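Local coordinates for protein MTH169 (PDB 1GTD) that is a small alpha/beta protein, built round a three-stranded antiparallel sheet, that assembles from four copies of one chain, at residues V59-M62 / C63-L67. Residues are numbered along the deposited sequence; the frame is centred on the assembly and turned at random.
Sequences VEDM and CQRLL
Met62 and Leu67 run side by side in the same direction on the sheet-facing side of helix 59-67, the methyl CE of the selenomethionine meeting CD1 of Leu67 at 4.0 Å. Cys63 belongs to the same apolar face: its thiol sits beside its own backbone N (chi1 -69°), which sets SG back along the helix, 3.6 Å from Val59 O and 4.4 Å from Val59 CG1. This is the densely packed side, where Val59 and Cys63 lie on Val7 and Val77, Met62 reaches Phe45, and Leu67 rests on Ile9 and Ile43. The helix thus lies across all three strands of the antiparallel sheet and forms the connection of a beta-alpha-beta crossover, linking the parallel outer strands 37-47 and 73-81 over the intervening strand 3-11. Regular i to i+4 bonds carry the backbone from Val59 to Arg65, but the helix then widens into a pi-type turn: Leu67 N donates to Met62 O at 3.0 Å in a fairly straight bond (163°), whereas Leu66 N reaches the same carbonyl only weakly. On the flanks the contact is looser and its residues are only partly buried. Toward strand 73-81, Glu60 and Gln64 both bend at chi2, with carboxylate and amide planes 30° apart and OE1 3.3 Å from NE2; Tyr75 OH ties the pair together, hydrogen-bonded to NE2 and more weakly to OE1. Toward the second subunit, Asp61 and Arg65 extend alongside each other, yet OD2 stays 4.2 Å from NH1, too far for a salt bridge, and the carboxylate is nearly perpendicular to the guanidinium, whose edge faces Asp61 CB instead. Tyr32 of the second subunit packs on Asp61 and Met62, while Arg25 of the third subunit donates a hydrogen bond to Gln64 O.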
loop_
_atom_site.group_PDB
_atom_site.type_symbol
_atom_site.label_atom_id
_atom_site.label_comp_id
_atom_site.label_asym_id
_atom_site.label_seq_id
_atom_site.Cartn_x
_atom_site.Cartn_y
_atom_site.Cartn_z
ATOM N N VAL B 59 0.066 17.871 -14.625
ATOM C CA VAL B 59 0.556 16.654 -14.012
ATOM C C VAL B 59 1.464 17.078 -12.864
ATOM O O VAL B 59 1.350 16.569 -11.747
ATOM C CB VAL B 59 1.344 15.795 -15.012
ATOM C CG1 VAL B 59 1.828 14.529 -14.332
ATOM C CG2 VAL B 59 0.463 15.444 -16.205
ATOM N N GLU B 60 2.346 18.037 -13.136
ATOM C CA GLU B 60 3.264 18.539 -12.119
ATOM C C GLU B 60 2.527 19.023 -10.866
ATOM O O GLU B 60 3.027 18.890 -9.750
ATOM C CB GLU B 60 4.111 19.674 -12.690
ATOM C CG GLU B 60 4.925 20.413 -11.646
ATOM C CD GLU B 60 5.889 19.510 -10.887
ATOM O OE1 GLU B 60 6.504 20.005 -9.915
ATOM O OE2 GLU B 60 6.036 18.319 -11.260
ATOM N N ASP B 61 1.343 19.592 -11.049
ATOM C CA ASP B 61 0.568 20.059 -9.910
ATOM C C ASP B 61 0.062 18.859 -9.128
ATOM O O ASP B 61 0.139 18.831 -7.902
ATOM C CB ASP B 61 -0.632 20.897 -10.365
ATOM C CG ASP B 61 -0.240 22.281 -10.840
ATOM O OD1 ASP B 61 0.848 22.771 -10.457
ATOM O OD2 ASP B 61 -1.039 22.890 -11.588
HETATM N N MSE B 62 -0.458 17.871 -9.853
HETATM C CA MSE B 62 -0.986 16.658 -9.247
HETATM C C MSE B 62 0.054 15.948 -8.390
HETATM O O MSE B 62 -0.265 15.429 -7.318
HETATM C CB MSE B 62 -1.492 15.713 -10.335
HETATM C CG MSE B 62 -2.676 16.258 -11.112
HETATM SE SE MSE B 62 -3.220 15.101 -12.563
HETATM C CE MSE B 62 -1.961 13.677 -12.231
ATOM N N CYS B 63 1.293 15.918 -8.865
ATOM C CA CYS B 63 2.369 15.277 -8.116
ATOM C C CYS B 63 2.675 16.067 -6.852
ATOM O O CYS B 63 2.890 15.495 -5.789
ATOM C CB CYS B 63 3.641 15.180 -8.964
ATOM S SG CYS B 63 3.555 14.022 -10.362
ATOM N N GLN B 64 2.681 17.387 -6.975
ATOM C CA GLN B 64 2.977 18.265 -5.847
ATOM C C GLN B 64 1.939 18.234 -4.718
ATOM O O GLN B 64 2.290 18.305 -3.534
ATOM C CB GLN B 64 3.121 19.716 -6.339
ATOM C CG GLN B 64 4.351 20.010 -7.189
ATOM C CD GLN B 64 5.625 20.027 -6.380
ATOM O OE1 GLN B 64 5.779 20.830 -5.457
ATOM N NE2 GLN B 64 6.550 19.137 -6.717
ATOM N N ARG B 65 0.665 18.122 -5.079
ATOM C CA ARG B 65 -0.396 18.147 -4.080
ATOM C C ARG B 65 -1.201 16.876 -3.879
ATOM O O ARG B 65 -2.178 16.890 -3.132
ATOM C CB ARG B 65 -1.384 19.261 -4.427
ATOM C CG ARG B 65 -2.194 18.963 -5.695
ATOM C CD ARG B 65 -3.474 19.784 -5.776
ATOM N NE ARG B 65 -3.219 21.223 -5.829
ATOM C CZ ARG B 65 -2.642 21.849 -6.852
ATOM N NH1 ARG B 65 -2.254 21.164 -7.921
ATOM N NH2 ARG B 65 -2.458 23.165 -6.810
ATOM N N LEU B 66 -0.816 15.777 -4.515
ATOM C CA LEU B 66 -1.621 14.579 -4.372
ATOM C C LEU B 66 -0.842 13.261 -4.433
ATOM O O LEU B 66 -0.815 12.498 -3.468
ATOM C CB LEU B 66 -2.694 14.612 -5.463
ATOM C CG LEU B 66 -4.120 14.102 -5.249
ATOM C CD1 LEU B 66 -4.140 12.583 -5.120
ATOM C CD2 LEU B 66 -4.707 14.784 -4.017
ATOM N N LEU B 67 -0.192 13.004 -5.561
ATOM C CA LEU B 67 0.522 11.755 -5.750
ATOM C C LEU B 67 1.686 11.467 -4.812
ATOM O O LEU B 67 1.868 10.322 -4.395
ATOM C CB LEU B 67 0.984 11.655 -7.202
ATOM C CG LEU B 67 -0.139 11.959 -8.202
ATOM C CD1 LEU B 67 0.417 11.863 -9.618
ATOM C CD2 LEU B 67 -1.326 10.989 -8.003
#